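Local atomic coordinates of multiheme cytochrome cf (Carboxydothermus ferrireducens DSM 11255, PDB entry 6QVM), a protein that carries eleven c-type hemes in the S-layer of its bacterium and probably passes electrons out to insoluble Fe(III) substrates. Residues A[611-623]-A[656-669]. Residues are numbered along the deposited sequence; the frame is centred on the assembly and turned at random.
Sequences AWTDKVDTRVNNI and HGIHNTALTELLLD. With HEC (heme c), chain N.
A buried indole, that of Trp612, gives its N-H to a loop carbonyl: NE1 lies 2.9 Å from His656 O, in the carbonyl plane, although the oxygen is tilted from the ring plane and the N-H...O angle is a bent 137°. With CG set anti to the backbone nitrogen (chi1 170°), the ring reaches across to helix 661-669, where Thr661 CG2 comes in obliquely near the rim of the six-membered ring, 3.4 Å from Trp612 CZ2; Val616 CG2, one turn along the same helix as the indole, lies over the other side near the rim. Replacing Trp612 by an alanine would probably leave His656 O without this donor and open a gap beside Thr661 and Ile658. Lys615 NZ meets Glu665 OE2 on its anti side at 3.1 Å, a salt bridge. Leu668 is a knob among Val616, Arg619, Val620 and Ile623, its CD2 3.5 Å from Val620 CG1. Its CB lies over a face of the Arg619 guanidinium, whose NH2 forms a very short salt bridge, 2.5 Å, with Asp669 OD1; Glu672 is a second carboxylate partner. The helix axes run roughly parallel, 29° apart. His659 NE2 binds one heme iron at 1.9 Å, as does His553, while Trp612 and Ile658 line another heme pocket: closely spaced bis-histidine hemes, typical of multiheme cytochromes c.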
# COMPACT_ATOMS: atom_id res chain seq x y z
N ALA A 611 6.72 -27.86 34.74
CA ALA A 611 6.98 -29.29 34.84
C ALA A 611 7.55 -29.84 33.54
O ALA A 611 8.70 -30.29 33.51
CB ALA A 611 5.71 -30.04 35.21
N TRP A 612 6.76 -29.80 32.47
CA TRP A 612 7.23 -30.29 31.18
C TRP A 612 8.50 -29.57 30.72
O TRP A 612 9.39 -30.20 30.15
CB TRP A 612 6.14 -30.17 30.12
CG TRP A 612 6.65 -30.44 28.73
CD1 TRP A 612 7.25 -29.55 27.89
CD2 TRP A 612 6.63 -31.69 28.04
NE1 TRP A 612 7.60 -30.17 26.72
CE2 TRP A 612 7.22 -31.48 26.78
CE3 TRP A 612 6.15 -32.97 28.36
CZ2 TRP A 612 7.37 -32.50 25.84
CZ3 TRP A 612 6.29 -33.98 27.43
CH2 TRP A 612 6.90 -33.74 26.18
N THR A 613 8.58 -28.26 30.96
CA THR A 613 9.68 -27.47 30.39
C THR A 613 10.99 -27.73 31.12
O THR A 613 12.03 -27.93 30.48
CB THR A 613 9.32 -25.99 30.40
OG1 THR A 613 9.06 -25.56 29.05
CG2 THR A 613 10.45 -25.14 30.99
N ASP A 614 10.97 -27.77 32.46
CA ASP A 614 12.16 -28.17 33.20
C ASP A 614 12.58 -29.57 32.80
O ASP A 614 13.75 -29.82 32.46
CB ASP A 614 11.90 -28.13 34.71
CG ASP A 614 11.61 -26.73 35.22
OD1 ASP A 614 12.05 -25.75 34.59
OD2 ASP A 614 10.94 -26.62 36.28
N LYS A 615 11.62 -30.50 32.80
CA LYS A 615 11.89 -31.90 32.51
C LYS A 615 12.52 -32.10 31.14
O LYS A 615 13.27 -33.06 30.94
CB LYS A 615 10.58 -32.67 32.66
CG LYS A 615 10.55 -34.07 32.10
CD LYS A 615 9.13 -34.61 32.24
CE LYS A 615 8.99 -35.96 31.57
NZ LYS A 615 9.13 -35.86 30.09
N VAL A 616 12.27 -31.20 30.19
CA VAL A 616 12.91 -31.29 28.89
C VAL A 616 14.28 -30.61 28.91
O VAL A 616 15.25 -31.16 28.38
CB VAL A 616 12.00 -30.71 27.79
CG1 VAL A 616 12.72 -30.70 26.44
CG2 VAL A 616 10.73 -31.54 27.69
N ASP A 617 14.39 -29.43 29.54
CA ASP A 617 15.69 -28.77 29.67
C ASP A 617 16.70 -29.68 30.37
O ASP A 617 17.84 -29.82 29.93
CB ASP A 617 15.54 -27.46 30.44
CG ASP A 617 14.75 -26.42 29.66
OD1 ASP A 617 14.81 -26.43 28.41
OD2 ASP A 617 14.07 -25.59 30.31
N THR A 618 16.29 -30.27 31.49
CA THR A 618 17.11 -31.23 32.22
C THR A 618 17.67 -32.29 31.28
O THR A 618 18.89 -32.51 31.22
CB THR A 618 16.27 -31.89 33.31
OG1 THR A 618 15.90 -30.90 34.27
CG2 THR A 618 17.04 -33.02 33.97
N ARG A 619 16.79 -32.92 30.51
CA ARG A 619 17.19 -34.10 29.75
C ARG A 619 18.12 -33.76 28.60
O ARG A 619 18.98 -34.58 28.25
CB ARG A 619 15.96 -34.86 29.26
CG ARG A 619 15.21 -35.60 30.37
CD ARG A 619 14.02 -36.37 29.80
NE ARG A 619 14.45 -37.37 28.82
CZ ARG A 619 13.62 -38.11 28.09
NH1 ARG A 619 12.30 -37.97 28.23
NH2 ARG A 619 14.11 -39.01 27.24
N VAL A 620 17.98 -32.58 27.99
CA VAL A 620 18.91 -32.24 26.92
C VAL A 620 20.27 -31.84 27.50
O VAL A 620 21.31 -32.21 26.95
CB VAL A 620 18.36 -31.14 25.99
CG1 VAL A 620 17.59 -31.76 24.84
CG2 VAL A 620 17.51 -30.13 26.74
N ASN A 621 20.28 -31.08 28.60
CA ASN A 621 21.55 -30.66 29.19
C ASN A 621 22.41 -31.85 29.59
O ASN A 621 23.62 -31.87 29.34
CB ASN A 621 21.30 -29.75 30.38
CG ASN A 621 20.89 -28.34 29.98
OD1 ASN A 621 21.27 -27.86 28.91
ND2 ASN A 621 20.13 -27.68 30.84
N ASN A 622 21.79 -32.86 30.21
CA ASN A 622 22.51 -34.05 30.64
C ASN A 622 22.93 -34.94 29.47
O ASN A 622 23.61 -35.95 29.70
CB ASN A 622 21.65 -34.83 31.63
CG ASN A 622 21.13 -33.96 32.76
OD1 ASN A 622 21.25 -32.74 32.72
ND2 ASN A 622 20.57 -34.58 33.79
N ILE A 623 22.54 -34.61 28.25
CA ILE A 623 23.03 -35.31 27.07
C ILE A 623 24.18 -34.51 26.48
O ILE A 623 25.14 -35.08 25.93
CB ILE A 623 21.91 -35.52 26.03
CG1 ILE A 623 20.87 -36.53 26.54
CG2 ILE A 623 22.47 -36.01 24.70
CD1 ILE A 623 19.75 -36.79 25.56
N HIS A 656 11.57 -25.97 24.05
CA HIS A 656 11.50 -26.94 25.14
C HIS A 656 10.59 -28.11 24.76
O HIS A 656 9.87 -28.66 25.60
CB HIS A 656 11.04 -26.30 26.44
CG HIS A 656 11.72 -25.00 26.75
ND1 HIS A 656 13.03 -24.75 26.40
CD2 HIS A 656 11.28 -23.89 27.37
CE1 HIS A 656 13.37 -23.54 26.80
NE2 HIS A 656 12.32 -22.99 27.39
N GLY A 657 10.62 -28.48 23.48
CA GLY A 657 9.83 -29.58 22.99
C GLY A 657 8.35 -29.32 22.82
O GLY A 657 7.61 -30.24 22.44
N ILE A 658 7.89 -28.09 23.06
CA ILE A 658 6.47 -27.77 22.88
C ILE A 658 6.08 -27.86 21.41
O ILE A 658 4.96 -28.27 21.09
CB ILE A 658 6.16 -26.39 23.48
CG1 ILE A 658 6.35 -26.41 25.00
CG2 ILE A 658 4.74 -25.97 23.14
CD1 ILE A 658 5.33 -27.26 25.72
N HIS A 659 6.97 -27.48 20.50
CA HIS A 659 6.67 -27.54 19.07
C HIS A 659 6.28 -28.94 18.60
O HIS A 659 5.71 -29.07 17.52
CB HIS A 659 7.87 -27.03 18.26
CG HIS A 659 8.06 -25.55 18.34
ND1 HIS A 659 9.18 -24.91 17.85
CD2 HIS A 659 7.28 -24.57 18.88
CE1 HIS A 659 9.08 -23.61 18.07
NE2 HIS A 659 7.94 -23.38 18.69
N ASN A 660 6.60 -29.98 19.38
CA ASN A 660 6.21 -31.35 19.07
C ASN A 660 6.58 -32.26 20.24
O ASN A 660 7.69 -32.80 20.27
CB ASN A 660 6.86 -31.86 17.78
CG ASN A 660 6.16 -33.09 17.21
OD1 ASN A 660 5.50 -33.83 17.94
ND2 ASN A 660 6.29 -33.30 15.91
N THR A 661 5.66 -32.42 21.19
CA THR A 661 5.98 -33.16 22.41
C THR A 661 6.37 -34.60 22.10
O THR A 661 7.26 -35.17 22.75
CB THR A 661 4.80 -33.13 23.39
OG1 THR A 661 3.62 -33.56 22.71
CG2 THR A 661 4.61 -31.73 23.94
N ALA A 662 5.73 -35.21 21.10
CA ALA A 662 5.98 -36.62 20.80
C ALA A 662 7.28 -36.82 20.04
O ALA A 662 8.03 -37.76 20.33
CB ALA A 662 4.81 -37.19 20.01
N LEU A 663 7.58 -35.94 19.08
CA LEU A 663 8.90 -36.00 18.45
C LEU A 663 10.00 -35.70 19.45
O LEU A 663 11.11 -36.22 19.32
CB LEU A 663 8.97 -35.01 17.28
CG LEU A 663 10.28 -35.03 16.48
CD1 LEU A 663 10.53 -36.43 15.95
CD2 LEU A 663 10.25 -34.02 15.35
N THR A 664 9.70 -34.91 20.48
CA THR A 664 10.73 -34.52 21.45
C THR A 664 11.14 -35.70 22.33
O THR A 664 12.34 -35.92 22.55
CB THR A 664 10.21 -33.37 22.31
OG1 THR A 664 10.24 -32.16 21.54
CG2 THR A 664 11.06 -33.20 23.56
N GLU A 665 10.18 -36.47 22.83
CA GLU A 665 10.53 -37.60 23.68
C GLU A 665 11.13 -38.74 22.86
O GLU A 665 12.07 -39.40 23.32
CB GLU A 665 9.30 -38.06 24.46
CG GLU A 665 8.88 -37.07 25.54
CD GLU A 665 7.83 -37.62 26.49
OE1 GLU A 665 6.82 -38.16 26.00
OE2 GLU A 665 8.03 -37.53 27.72
N LEU A 666 10.63 -38.95 21.64
CA LEU A 666 11.26 -39.92 20.75
C LEU A 666 12.65 -39.49 20.34
O LEU A 666 13.46 -40.33 19.93
CB LEU A 666 10.38 -40.14 19.51
CG LEU A 666 10.68 -41.33 18.60
CD1 LEU A 666 9.87 -42.56 19.00
CD2 LEU A 666 10.44 -40.96 17.14
N LEU A 667 12.96 -38.19 20.43
CA LEU A 667 14.31 -37.73 20.14
C LEU A 667 15.23 -37.88 21.34
O LEU A 667 16.40 -38.25 21.20
CB LEU A 667 14.29 -36.28 19.66
CG LEU A 667 13.97 -36.01 18.19
CD1 LEU A 667 14.35 -34.59 17.80
CD2 LEU A 667 14.66 -37.02 17.29
N LEU A 668 14.72 -37.60 22.54
CA LEU A 668 15.55 -37.69 23.74
C LEU A 668 15.83 -39.15 24.11
O LEU A 668 16.93 -39.48 24.57
CB LEU A 668 14.88 -36.95 24.90
CG LEU A 668 14.79 -35.44 24.72
CD1 LEU A 668 14.24 -34.79 25.98
CD2 LEU A 668 16.15 -34.87 24.36
N ASP A 669 14.85 -40.03 23.90
CA ASP A 669 15.05 -41.45 24.19
C ASP A 669 16.05 -42.07 23.22
O ASP A 669 16.97 -42.77 23.63
CB ASP A 669 13.72 -42.19 24.15
CG ASP A 669 12.83 -41.84 25.34
OD1 ASP A 669 13.30 -41.10 26.24
OD2 ASP A 669 11.67 -42.30 25.36
FE HEC N . 7.08 -21.66 18.71
CHA HEC N . 9.70 -20.89 20.75
CHB HEC N . 8.92 -20.51 15.97
CHC HEC N . 4.67 -22.78 16.60
CHD HEC N . 5.06 -22.41 21.44
NA HEC N . 8.93 -20.85 18.40
C1A HEC N . 9.85 -20.61 19.40
C2A HEC N . 11.03 -20.02 18.79
C3A HEC N . 10.81 -19.91 17.48
C4A HEC N . 9.49 -20.43 17.21
CMA HEC N . 11.80 -19.32 16.45
CAA HEC N . 12.30 -19.59 19.54
CBA HEC N . 11.97 -18.26 20.18
CGA HEC N . 12.94 -17.99 21.29
O1A HEC N . 12.48 -17.68 22.42
O2A HEC N . 14.17 -18.07 21.04
NB HEC N . 6.83 -21.62 16.66
C1B HEC N . 7.75 -21.20 15.72
C2B HEC N . 7.27 -21.60 14.41
C3B HEC N . 6.08 -22.21 14.58
C4B HEC N . 5.79 -22.24 16.00
CMB HEC N . 8.01 -21.28 13.08
CAB HEC N . 5.17 -22.82 13.48
CBB HEC N . 5.89 -23.96 12.72
NC HEC N . 5.21 -22.41 18.99
C1C HEC N . 4.39 -22.82 17.95
C2C HEC N . 3.16 -23.34 18.53
C3C HEC N . 3.27 -23.28 19.87
C4C HEC N . 4.56 -22.67 20.18
CMC HEC N . 2.00 -23.95 17.71
CAC HEC N . 2.22 -23.72 20.93
CBC HEC N . 1.96 -25.24 20.87
ND HEC N . 7.34 -21.65 20.78
C1D HEC N . 6.36 -22.01 21.71
C2D HEC N . 6.93 -21.90 23.03
C3D HEC N . 8.37 -21.42 22.83
C4D HEC N . 8.54 -21.30 21.39
CMD HEC N . 6.22 -22.19 24.37
CAD HEC N . 9.41 -21.14 23.94
CBD HEC N . 9.80 -19.67 23.88
CGD HEC N . 9.66 -19.03 25.24
O1D HEC N . 9.04 -17.93 25.31
O2D HEC N . 10.16 -19.61 26.24